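Local structure of diaminopimelate decarboxylase (Methanocaldococcus jannaschii, 1TUF) at residues F15-D20 and S36-K41; K107-G112 and I128-V133; K115-I120 and L139-E144; L251-Y256 and P291-V296. The protein catalyses the pyridoxal-phosphate-dependent decarboxylation of meso-diaminopimelate to L-lysine, the closing step of lysine biosynthesis by the diaminopimelate route, and works as a homodimer. All coordinates share one frame; numbering follows the deposited sequence.

Going down the chain from the N terminus, contact 1 comes first: its two segments close a short loop that sets the hairpin of 14-16 and 19-20 against the start of helix 37-51. Contacts 2 and 3 open later and cross, their segments alternating along the chain; together they join strands 108-110 and 130-133 and helices 117-125 and 136-149 of the barrel, and K115 NZ of contact 3 probably bonds to N132 O of contact 2. Contact 4 closes last, spanning the longest loop and returning to the cofactor site. It touches contact 1 through I40 and L295, whereas contacts 2 and 3 lie across the chain's centre from contact 1.

Contact 1 (F15-D20 and S36-K41); sequences FIDGYD and SEEQIK
The carboxylate of D17 is met close to its own plane by the hydroxyl of S36. The donor, S36 OG, sits 2.6 Å from D17 OD2 on the syn side of that oxygen, 15° out of the carboxylate plane. Beside the other oxygen, D17 OD1, comes E38 CB at 3.8 Å, and the two carboxylates are turned nearly perpendicular, their planes 81° apart. E38 then bends away at its second torsion, which leaves OE2 6.3 Å from D17 OD1, so the like charges stay separated. Within 15-20, the F15 ring carries CA of D20 over one face, toward the rim, and the carbonyl carbon of G18 in plane at its edge.

The contact joins two compact motifs. On one side is a tight beta hairpin whose type I' turn runs from I16 to Y19, with D17 and G18 as its central residues; I16 N bonds to Y19 O at 2.8 Å. On the other is the start of helix 37-51, where S36 is the N-cap. With OG anti to the backbone nitrogen (chi1 177°), the serine folds over the helix end and accepts from Q39 N at 3.2 Å. The one hydroxyl thus gives to the hairpin and receives from the helix, and it has a further partner in T6 OG1. D17 OD2 is held a second time by T406 OG1. Its negative charge beside a helix N terminus would probably be favourable. Next to the polar pair, I16 CG2 comes within 4.5 Å of S36 CB, while E37 sends its carboxylate to H432 of the second subunit.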
# COMPACT_ATOMS: atom_id res chain seq x y z
N PHE A 15 10.11 2.62 -27.53
CA PHE A 15 8.93 2.02 -28.14
C PHE A 15 8.50 0.76 -27.42
O PHE A 15 9.33 -0.03 -27.00
CB PHE A 15 9.18 1.69 -29.62
CG PHE A 15 9.16 2.87 -30.53
CD1 PHE A 15 10.19 3.81 -30.51
CD2 PHE A 15 8.09 3.07 -31.39
CE1 PHE A 15 10.16 4.92 -31.34
CE2 PHE A 15 8.05 4.18 -32.23
CZ PHE A 15 9.08 5.10 -32.21
N ILE A 16 7.20 0.58 -27.30
CA ILE A 16 6.65 -0.61 -26.65
C ILE A 16 5.74 -1.25 -27.70
O ILE A 16 4.75 -0.65 -28.10
CB ILE A 16 5.83 -0.22 -25.41
CG1 ILE A 16 6.70 0.58 -24.43
CG2 ILE A 16 5.29 -1.47 -24.74
CD1 ILE A 16 5.91 1.33 -23.36
N ASP A 17 6.07 -2.45 -28.15
CA ASP A 17 5.28 -3.11 -29.19
C ASP A 17 5.13 -2.19 -30.40
O ASP A 17 4.05 -2.08 -30.98
CB ASP A 17 3.88 -3.47 -28.67
CG ASP A 17 3.91 -4.55 -27.61
OD1 ASP A 17 4.65 -5.54 -27.78
OD2 ASP A 17 3.17 -4.43 -26.61
N GLY A 18 6.21 -1.50 -30.75
CA GLY A 18 6.18 -0.61 -31.91
C GLY A 18 5.58 0.77 -31.68
O GLY A 18 5.70 1.65 -32.54
N TYR A 19 4.96 0.97 -30.52
CA TYR A 19 4.34 2.25 -30.20
C TYR A 19 5.31 3.18 -29.50
O TYR A 19 6.09 2.77 -28.64
CB TYR A 19 3.10 2.01 -29.33
CG TYR A 19 2.03 1.20 -30.02
CD1 TYR A 19 1.18 1.79 -30.97
CD2 TYR A 19 1.88 -0.16 -29.75
CE1 TYR A 19 0.21 1.04 -31.64
CE2 TYR A 19 0.92 -0.92 -30.41
CZ TYR A 19 0.08 -0.32 -31.35
OH TYR A 19 -0.88 -1.09 -31.98
N ASP A 20 5.25 4.46 -29.88
CA ASP A 20 6.10 5.48 -29.29
C ASP A 20 5.60 5.80 -27.89
O ASP A 20 4.49 6.32 -27.72
CB ASP A 20 6.07 6.73 -30.16
CG ASP A 20 7.09 7.76 -29.74
OD1 ASP A 20 7.03 8.21 -28.57
OD2 ASP A 20 7.95 8.11 -30.56
N SER A 36 2.03 -4.78 -22.24
CA SER A 36 2.31 -5.37 -23.55
C SER A 36 1.63 -6.73 -23.73
O SER A 36 2.02 -7.71 -23.10
CB SER A 36 3.82 -5.56 -23.73
OG SER A 36 4.12 -6.19 -24.96
N GLU A 37 0.64 -6.79 -24.60
CA GLU A 37 -0.06 -8.04 -24.83
C GLU A 37 0.91 -9.14 -25.27
O GLU A 37 0.91 -10.25 -24.72
CB GLU A 37 -1.15 -7.81 -25.89
CG GLU A 37 -1.95 -9.04 -26.23
CD GLU A 37 -3.17 -8.71 -27.05
OE1 GLU A 37 -4.13 -8.12 -26.50
OE2 GLU A 37 -3.18 -9.02 -28.27
N GLU A 38 1.77 -8.82 -26.24
CA GLU A 38 2.76 -9.77 -26.74
C GLU A 38 3.69 -10.28 -25.66
O GLU A 38 3.94 -11.49 -25.56
CB GLU A 38 3.58 -9.15 -27.88
CG GLU A 38 2.89 -9.22 -29.23
CD GLU A 38 2.65 -10.66 -29.65
OE1 GLU A 38 1.71 -10.89 -30.45
OE2 GLU A 38 3.40 -11.55 -29.19
N GLN A 39 4.22 -9.38 -24.83
CA GLN A 39 5.12 -9.83 -23.78
C GLN A 39 4.43 -10.88 -22.91
O GLN A 39 5.06 -11.84 -22.49
CB GLN A 39 5.59 -8.67 -22.90
CG GLN A 39 6.58 -9.11 -21.82
CD GLN A 39 7.86 -9.69 -22.41
OE1 GLN A 39 8.63 -8.99 -23.07
NE2 GLN A 39 8.09 -10.98 -22.17
N ILE A 40 3.14 -10.70 -22.66
CA ILE A 40 2.42 -11.67 -21.85
C ILE A 40 2.34 -13.01 -22.57
O ILE A 40 2.43 -14.07 -21.95
CB ILE A 40 1.00 -11.18 -21.52
CG1 ILE A 40 1.10 -9.87 -20.71
CG2 ILE A 40 0.25 -12.26 -20.73
CD1 ILE A 40 -0.23 -9.20 -20.44
N LYS A 41 2.17 -12.97 -23.90
CA LYS A 41 2.09 -14.20 -24.69
C LYS A 41 3.44 -14.91 -24.62
O LYS A 41 3.51 -16.13 -24.47
CB LYS A 41 1.75 -13.89 -26.15
CG LYS A 41 0.30 -13.51 -26.42
CD LYS A 41 0.05 -13.37 -27.92
CE LYS A 41 -1.34 -12.80 -28.23
NZ LYS A 41 -1.57 -12.66 -29.71

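Contact 2 (K107-G112 and I128-V133); sequences KIVFNG and IRAFNV
A beta-alpha-beta unit of the TIM-type barrel brings V109 and F110 alongside A130 and F131, as strand 108-110 and strand 130-133 run side by side in parallel, with helix 117-125 connecting them. F110 uses both of its backbone polar groups: F110 N gives to A130 O at 3.0 Å, and F110 O receives N132 N at 2.9 Å. A weak bond from A130 N to I108 O extends the pairing toward the strand starts.

F110 and F131 project from the same face of the sheet, side by side. Their rings are nearly parallel, 24° apart, but offset with little overlap, the centroids separated by 5.4 Å and the nearest approach, F110 CD2 to F131 CE1, at 3.4 Å. I128 reaches both rings. Its CG1 branch lies between backbone nitrogen and carbonyl carbon (chi1 58°), which puts CD1 3.8 Å above the centre of the F131 ring and, at the edge of the F110 ring, 3.5 Å from F110 CB. Its CG2 touches I108 CG2 at 3.7 Å.

One residue on from the phenylalanines, N132 ND2 donates to N111 OD1 at 2.8 Å. The donor comes from above the carbonyl plane, 38° out of it, rather than along a lone pair. N111 ND2 is gripped by D88 and by E290, a residue of the pyridoxal phosphate site.

Strand 86-89 pairs with 108-110 on its other edge, and 153-160 with 130-133. F131 reaches I142 of helix 136-149 outside the barrel, while N111 and N132 meet H208 of strand 202-208, and N111 also packs on C358 of the second subunit.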
# COMPACT_ATOMS: atom_id res chain seq x y z
N LYS A 107 -9.60 -25.32 -14.23
CA LYS A 107 -8.27 -24.72 -14.17
C LYS A 107 -8.18 -23.61 -13.12
O LYS A 107 -7.43 -22.65 -13.31
CB LYS A 107 -7.88 -24.18 -15.54
CG LYS A 107 -7.66 -25.26 -16.57
CD LYS A 107 -7.37 -24.65 -17.92
CE LYS A 107 -7.24 -25.73 -18.99
NZ LYS A 107 -7.25 -25.12 -20.35
N ILE A 108 -8.92 -23.75 -12.02
CA ILE A 108 -8.95 -22.75 -10.94
C ILE A 108 -8.66 -23.31 -9.54
O ILE A 108 -9.37 -24.19 -9.05
CB ILE A 108 -10.32 -22.04 -10.86
CG1 ILE A 108 -10.57 -21.25 -12.16
CG2 ILE A 108 -10.36 -21.13 -9.61
CD1 ILE A 108 -11.97 -20.65 -12.30
N VAL A 109 -7.62 -22.80 -8.90
CA VAL A 109 -7.28 -23.22 -7.55
C VAL A 109 -7.48 -22.04 -6.60
O VAL A 109 -7.17 -20.89 -6.96
CB VAL A 109 -5.83 -23.73 -7.47
CG1 VAL A 109 -5.72 -25.07 -8.20
CG2 VAL A 109 -4.88 -22.71 -8.08
N PHE A 110 -8.01 -22.32 -5.42
CA PHE A 110 -8.29 -21.31 -4.41
C PHE A 110 -7.38 -21.41 -3.19
O PHE A 110 -7.46 -22.37 -2.42
CB PHE A 110 -9.76 -21.45 -3.96
CG PHE A 110 -10.31 -20.24 -3.25
CD1 PHE A 110 -9.47 -19.35 -2.58
CD2 PHE A 110 -11.68 -19.99 -3.25
CE1 PHE A 110 -9.99 -18.24 -1.91
CE2 PHE A 110 -12.20 -18.89 -2.58
CZ PHE A 110 -11.35 -18.01 -1.92
N ASN A 111 -6.52 -20.41 -3.00
CA ASN A 111 -5.60 -20.35 -1.86
C ASN A 111 -6.07 -19.33 -0.85
O ASN A 111 -6.90 -18.48 -1.15
CB ASN A 111 -4.20 -19.97 -2.33
CG ASN A 111 -3.45 -21.14 -2.91
OD1 ASN A 111 -3.13 -22.10 -2.20
ND2 ASN A 111 -3.16 -21.07 -4.21
N GLY A 112 -5.51 -19.39 0.35
CA GLY A 112 -5.88 -18.44 1.38
C GLY A 112 -5.95 -19.12 2.73
O GLY A 112 -6.45 -20.24 2.85
N ILE A 128 -14.73 -25.32 -8.58
CA ILE A 128 -13.33 -25.09 -8.94
C ILE A 128 -12.53 -26.39 -8.85
O ILE A 128 -12.90 -27.32 -8.11
CB ILE A 128 -12.67 -24.03 -8.02
CG1 ILE A 128 -12.76 -24.47 -6.56
CG2 ILE A 128 -13.35 -22.69 -8.20
CD1 ILE A 128 -11.98 -23.57 -5.64
N ARG A 129 -11.43 -26.46 -9.60
CA ARG A 129 -10.59 -27.66 -9.60
C ARG A 129 -10.24 -28.06 -8.19
O ARG A 129 -10.45 -29.21 -7.79
CB ARG A 129 -9.29 -27.42 -10.38
CG ARG A 129 -8.31 -28.60 -10.31
CD ARG A 129 -6.99 -28.26 -11.00
NE ARG A 129 -6.87 -28.95 -12.28
CZ ARG A 129 -6.63 -30.25 -12.40
NH1 ARG A 129 -6.48 -31.00 -11.32
NH2 ARG A 129 -6.56 -30.80 -13.61
N ALA A 130 -9.72 -27.12 -7.42
CA ALA A 130 -9.36 -27.45 -6.05
C ALA A 130 -9.29 -26.31 -5.06
O ALA A 130 -9.03 -25.16 -5.41
CB ALA A 130 -8.04 -28.21 -6.05
N PHE A 131 -9.54 -26.66 -3.81
CA PHE A 131 -9.47 -25.72 -2.70
C PHE A 131 -8.14 -26.07 -2.05
O PHE A 131 -7.99 -27.14 -1.45
CB PHE A 131 -10.62 -25.97 -1.71
CG PHE A 131 -11.78 -25.01 -1.84
CD1 PHE A 131 -11.62 -23.66 -1.56
CD2 PHE A 131 -13.04 -25.47 -2.22
CE1 PHE A 131 -12.69 -22.77 -1.65
CE2 PHE A 131 -14.13 -24.59 -2.32
CZ PHE A 131 -13.95 -23.23 -2.03
N ASN A 132 -7.14 -25.20 -2.18
CA ASN A 132 -5.88 -25.51 -1.53
C ASN A 132 -6.09 -25.28 -0.04
O ASN A 132 -5.77 -24.21 0.49
CB ASN A 132 -4.76 -24.61 -2.07
CG ASN A 132 -4.33 -25.00 -3.47
OD1 ASN A 132 -4.61 -26.11 -3.92
ND2 ASN A 132 -3.64 -24.09 -4.16
N VAL A 133 -6.63 -26.29 0.63
CA VAL A 133 -6.88 -26.19 2.06
C VAL A 133 -5.62 -25.77 2.80
O VAL A 133 -4.52 -26.25 2.52
CB VAL A 133 -7.41 -27.52 2.64
CG1 VAL A 133 -7.70 -27.36 4.12
CG2 VAL A 133 -8.67 -27.93 1.90

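Contact 3 (K115-I120 and L139-E144); sequences KTKEEI and LILINE
I120 reaches across to L141 and I142 with both of the branches that leave its CB. The short one, CG2, comes to 4.1 Å from CA of I142, close against the backbone of helix 136-149. The longer one starts with CG1, placed anti to the carbonyl carbon (chi1 -75°), and passes I142 CG1, also at 4.1 Å. The chain then runs on extended, and its tip, I120 CD1, lands between two partners: L141 CD1 at 3.4 Å and I142 CG1 at 3.8 Å. The I120 side chain meets that of I142 at about a right angle, and that of L141 on the slant.

L141 answers from helix 136-149. Its CD1 methyl sits not only on I120 but also over the turn that leads into helix 117-125, 3.9 Å from K115 O and 4.0 Å from K117 N. That turn is stiffened by a capping box: T116 OG1 accepts from E119 N at 3.1 Å, while E119 OE1 takes T116 N at 3.2 Å through its anti lone pair. K115 O is itself bonded by H308 of the second subunit, which also packs on L141, so L141 lies at the dimer interface.

The two helices are neighbours on the outside of the barrel, with F131 of strand 130-133 beneath I142. K117 passes L141 loosely on its way to T145 and E148. Between 115-120 and 139-144 the joint is therefore apolar packing, while the charged ends find partners before and after 139-144 on the same helix, E138 for K115, T145 and E148 for K117.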
# COMPACT_ATOMS: atom_id res chain seq x y z
N LYS A 115 -10.30 -18.43 4.45
CA LYS A 115 -11.42 -18.55 3.54
C LYS A 115 -12.71 -18.48 4.37
O LYS A 115 -12.88 -19.21 5.35
CB LYS A 115 -11.37 -19.88 2.78
CG LYS A 115 -10.17 -20.04 1.84
CD LYS A 115 -10.31 -21.27 0.94
CE LYS A 115 -9.01 -21.58 0.21
NZ LYS A 115 -7.90 -21.97 1.14
N THR A 116 -13.60 -17.59 3.95
CA THR A 116 -14.88 -17.38 4.62
C THR A 116 -15.96 -18.27 4.00
O THR A 116 -15.84 -18.68 2.85
CB THR A 116 -15.34 -15.93 4.44
OG1 THR A 116 -15.58 -15.67 3.05
CG2 THR A 116 -14.28 -14.97 4.96
N LYS A 117 -16.99 -18.58 4.77
CA LYS A 117 -18.07 -19.40 4.25
C LYS A 117 -18.53 -18.84 2.90
O LYS A 117 -18.75 -19.59 1.95
CB LYS A 117 -19.24 -19.43 5.24
CG LYS A 117 -20.32 -20.45 4.89
CD LYS A 117 -21.41 -20.47 5.95
CE LYS A 117 -22.37 -21.64 5.77
NZ LYS A 117 -21.69 -22.97 5.93
N GLU A 118 -18.65 -17.51 2.81
CA GLU A 118 -19.07 -16.82 1.59
C GLU A 118 -18.17 -17.22 0.41
O GLU A 118 -18.65 -17.56 -0.67
CB GLU A 118 -19.01 -15.30 1.82
CG GLU A 118 -19.22 -14.42 0.58
CD GLU A 118 -20.66 -13.98 0.38
OE1 GLU A 118 -20.98 -13.46 -0.71
OE2 GLU A 118 -21.47 -14.15 1.33
N GLU A 119 -16.85 -17.19 0.61
CA GLU A 119 -15.91 -17.55 -0.44
C GLU A 119 -15.99 -19.06 -0.76
O GLU A 119 -15.87 -19.47 -1.91
CB GLU A 119 -14.48 -17.15 -0.04
CG GLU A 119 -14.33 -15.67 0.29
CD GLU A 119 -12.89 -15.27 0.64
OE1 GLU A 119 -12.36 -15.76 1.66
OE2 GLU A 119 -12.30 -14.45 -0.11
N ILE A 120 -16.21 -19.87 0.26
CA ILE A 120 -16.31 -21.31 0.05
C ILE A 120 -17.50 -21.65 -0.83
O ILE A 120 -17.37 -22.40 -1.81
CB ILE A 120 -16.39 -22.04 1.41
CG1 ILE A 120 -15.00 -22.03 2.05
CG2 ILE A 120 -16.94 -23.45 1.23
CD1 ILE A 120 -14.98 -22.42 3.49
N LEU A 139 -10.97 -27.10 6.39
CA LEU A 139 -11.52 -28.35 5.86
C LEU A 139 -12.90 -28.62 6.45
O LEU A 139 -13.85 -28.93 5.74
CB LEU A 139 -10.59 -29.52 6.19
CG LEU A 139 -10.46 -30.71 5.23
CD1 LEU A 139 -9.91 -31.90 6.01
CD2 LEU A 139 -11.81 -31.06 4.63
N ILE A 140 -13.00 -28.49 7.77
CA ILE A 140 -14.25 -28.71 8.47
C ILE A 140 -15.33 -27.76 7.97
O ILE A 140 -16.52 -28.11 7.95
CB ILE A 140 -14.09 -28.48 9.97
CG1 ILE A 140 -13.17 -29.55 10.56
CG2 ILE A 140 -15.44 -28.45 10.64
CD1 ILE A 140 -12.92 -29.38 12.05
N LEU A 141 -14.93 -26.56 7.57
CA LEU A 141 -15.87 -25.55 7.08
C LEU A 141 -16.30 -25.90 5.67
O LEU A 141 -17.49 -25.88 5.36
CB LEU A 141 -15.22 -24.16 7.07
CG LEU A 141 -16.14 -22.96 7.32
CD1 LEU A 141 -15.46 -21.71 6.83
CD2 LEU A 141 -17.47 -23.14 6.63
N ILE A 142 -15.33 -26.22 4.82
CA ILE A 142 -15.61 -26.60 3.44
C ILE A 142 -16.55 -27.80 3.40
O ILE A 142 -17.58 -27.77 2.73
CB ILE A 142 -14.32 -26.95 2.68
CG1 ILE A 142 -13.41 -25.72 2.64
CG2 ILE A 142 -14.66 -27.42 1.28
CD1 ILE A 142 -12.08 -25.98 1.98
N ASN A 143 -16.20 -28.84 4.14
CA ASN A 143 -17.00 -30.05 4.19
C ASN A 143 -18.42 -29.75 4.68
O ASN A 143 -19.40 -30.16 4.05
CB ASN A 143 -16.34 -31.10 5.08
CG ASN A 143 -17.10 -32.41 5.12
OD1 ASN A 143 -17.76 -32.74 6.11
ND2 ASN A 143 -17.01 -33.17 4.02
N GLU A 144 -18.53 -29.03 5.79
CA GLU A 144 -19.83 -28.67 6.34
C GLU A 144 -20.62 -27.80 5.35
O GLU A 144 -21.85 -27.91 5.25
CB GLU A 144 -19.68 -27.92 7.66
CG GLU A 144 -19.89 -28.75 8.92
CD GLU A 144 -21.31 -29.28 9.05
OE1 GLU A 144 -22.26 -28.49 8.81
OE2 GLU A 144 -21.49 -30.46 9.41

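Contact 4 (L251-Y256 and P291-V296); sequences LGIPYY and PGRSLV. With AZ1 (azelaic acid), chain C.
R293 and S294 are the residues of 291-296 that meet I253, Y255 and L251. Ahead of them, P291 packs on V64 and Y47. G292 stands at the N-cap position of the short helix 293-296, and its N turns to the phosphate of the pyridoxal-lysine at position 69, as does the N of R293.

The R293 side chain leaves with CG anti to its nitrogen (chi1 -169°), letting CG rest 3.5 Å from I253 CD1, and a bend at chi3 then turns the guanidinium toward Y255. R293 NH1 gives a 2.8 Å bond to Y255 OH, bent to 145° at the hydrogen, and lies in plane at the edge of the tyrosine ring; ring and guanidinium are 66° apart. The same NH1 makes a weak bond, 3.1 Å, to OXT of the azelaic acid. NE donates to a water 3.1 Å away that links weakly to L251 O, and NH2 goes to S213, so all three nitrogens have partners. I253 braces the tyrosine too, with CG2 4.0 Å above the centre of the Y255 ring.

S294 follows; I253 CD1 rests against its backbone, 3.3 Å from S294 N. Another water lies 2.6 Å from S294 N and 2.6 Å from S294 OG, bridging weakly to L251 O, while OG has a further partner in Y47. L295 and V296 turn from 251-256 and pack against strand 62-67, L295 on V64 and Y66, V296 on Y66.

Backbone nitrogens at a helix N terminus gripping the cofactor phosphate, just past a barrel strand, are characteristic of TIM-barrel pyridoxal phosphate decarboxylases; here the arginine beside them reaches the bound diacid.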
# COMPACT_ATOMS: atom_id res chain seq x y z
N LEU A 251 8.95 -17.61 -9.17
CA LEU A 251 10.15 -17.57 -9.99
C LEU A 251 10.54 -16.10 -10.22
O LEU A 251 9.74 -15.32 -10.74
CB LEU A 251 9.91 -18.27 -11.33
CG LEU A 251 11.10 -18.26 -12.29
CD1 LEU A 251 12.19 -19.13 -11.69
CD2 LEU A 251 10.70 -18.78 -13.68
N GLY A 252 11.76 -15.75 -9.84
CA GLY A 252 12.24 -14.38 -10.01
C GLY A 252 12.17 -13.81 -11.41
O GLY A 252 12.10 -14.55 -12.39
N ILE A 253 12.21 -12.48 -11.49
CA ILE A 253 12.14 -11.72 -12.73
C ILE A 253 13.40 -10.87 -12.89
O ILE A 253 14.02 -10.46 -11.91
CB ILE A 253 10.88 -10.80 -12.69
CG1 ILE A 253 9.69 -11.58 -13.27
CG2 ILE A 253 11.13 -9.47 -13.39
CD1 ILE A 253 9.35 -12.82 -12.47
N PRO A 254 13.80 -10.61 -14.14
CA PRO A 254 14.98 -9.82 -14.51
C PRO A 254 14.92 -8.33 -14.15
O PRO A 254 15.07 -7.48 -15.03
CB PRO A 254 15.08 -10.02 -16.02
CG PRO A 254 14.41 -11.35 -16.24
CD PRO A 254 13.21 -11.24 -15.34
N TYR A 255 14.69 -8.01 -12.88
CA TYR A 255 14.63 -6.59 -12.48
C TYR A 255 15.97 -5.94 -12.77
O TYR A 255 16.04 -4.86 -13.35
CB TYR A 255 14.30 -6.45 -10.98
CG TYR A 255 12.84 -6.68 -10.65
CD1 TYR A 255 11.83 -5.90 -11.22
CD2 TYR A 255 12.47 -7.71 -9.78
CE1 TYR A 255 10.48 -6.14 -10.93
CE2 TYR A 255 11.13 -7.96 -9.50
CZ TYR A 255 10.15 -7.18 -10.07
OH TYR A 255 8.83 -7.48 -9.80
N TYR A 256 17.05 -6.61 -12.36
CA TYR A 256 18.40 -6.13 -12.61
C TYR A 256 18.79 -6.65 -13.99
O TYR A 256 18.78 -7.87 -14.23
CB TYR A 256 19.37 -6.65 -11.54
CG TYR A 256 19.35 -5.83 -10.27
CD1 TYR A 256 20.03 -4.61 -10.18
CD2 TYR A 256 18.63 -6.26 -9.15
CE1 TYR A 256 19.98 -3.84 -9.02
CE2 TYR A 256 18.57 -5.50 -7.99
CZ TYR A 256 19.25 -4.29 -7.93
OH TYR A 256 19.17 -3.54 -6.77
N PRO A 291 2.42 -19.24 -11.23
CA PRO A 291 3.26 -18.08 -11.55
C PRO A 291 2.48 -16.78 -11.54
O PRO A 291 1.34 -16.73 -11.99
CB PRO A 291 3.77 -18.38 -12.96
CG PRO A 291 3.66 -19.86 -13.07
CD PRO A 291 2.37 -20.16 -12.38
N GLY A 292 3.10 -15.72 -11.03
CA GLY A 292 2.45 -14.42 -11.01
C GLY A 292 3.36 -13.40 -11.66
O GLY A 292 3.14 -12.96 -12.79
N ARG A 293 4.40 -13.03 -10.93
CA ARG A 293 5.38 -12.06 -11.41
C ARG A 293 6.03 -12.55 -12.70
O ARG A 293 6.30 -11.76 -13.61
CB ARG A 293 6.44 -11.86 -10.33
CG ARG A 293 7.38 -10.69 -10.55
CD ARG A 293 8.61 -10.85 -9.67
NE ARG A 293 8.27 -11.16 -8.28
CZ ARG A 293 7.79 -10.28 -7.41
NH1 ARG A 293 7.60 -9.02 -7.78
NH2 ARG A 293 7.51 -10.66 -6.17
N SER A 294 6.28 -13.86 -12.79
CA SER A 294 6.93 -14.43 -13.98
C SER A 294 6.01 -14.56 -15.19
O SER A 294 6.33 -15.28 -16.13
CB SER A 294 7.57 -15.79 -13.65
OG SER A 294 6.63 -16.73 -13.16
N LEU A 295 4.89 -13.86 -15.17
CA LEU A 295 3.96 -13.88 -16.29
C LEU A 295 3.58 -12.49 -16.76
O LEU A 295 3.44 -12.26 -17.96
CB LEU A 295 2.69 -14.65 -15.92
CG LEU A 295 2.67 -16.15 -16.22
CD1 LEU A 295 1.35 -16.73 -15.74
CD2 LEU A 295 2.83 -16.40 -17.72
N VAL A 296 3.43 -11.54 -15.83
CA VAL A 296 3.03 -10.19 -16.21
C VAL A 296 4.03 -9.08 -15.88
O VAL A 296 3.99 -8.02 -16.49
CB VAL A 296 1.66 -9.83 -15.58
CG1 VAL A 296 0.61 -10.85 -16.02
CG2 VAL A 296 1.77 -9.80 -14.06
C AZ1 C . 7.46 -7.08 -4.77
C2 AZ1 C . 6.48 -8.12 -4.21
C3 AZ1 C . 5.16 -8.46 -3.51
C4 AZ1 C . 4.53 -9.80 -3.13
C5 AZ1 C . 5.21 -11.16 -3.27
C6 AZ1 C . 4.88 -12.20 -2.20
C7 AZ1 C . 5.65 -12.61 -0.93
C8 AZ1 C . 5.03 -13.41 0.21
C9 AZ1 C . 4.72 -14.86 -0.09
OXT AZ1 C . 8.62 -7.45 -5.36
O AZ1 C . 7.18 -5.88 -4.67
O2 AZ1 C . 5.77 -15.71 -0.36
OXT2 AZ1 C . 3.53 -15.21 -0.08
O HOH W 1 6.41 -15.58 -10.84
O HOH W 2 8.20 -14.21 -8.16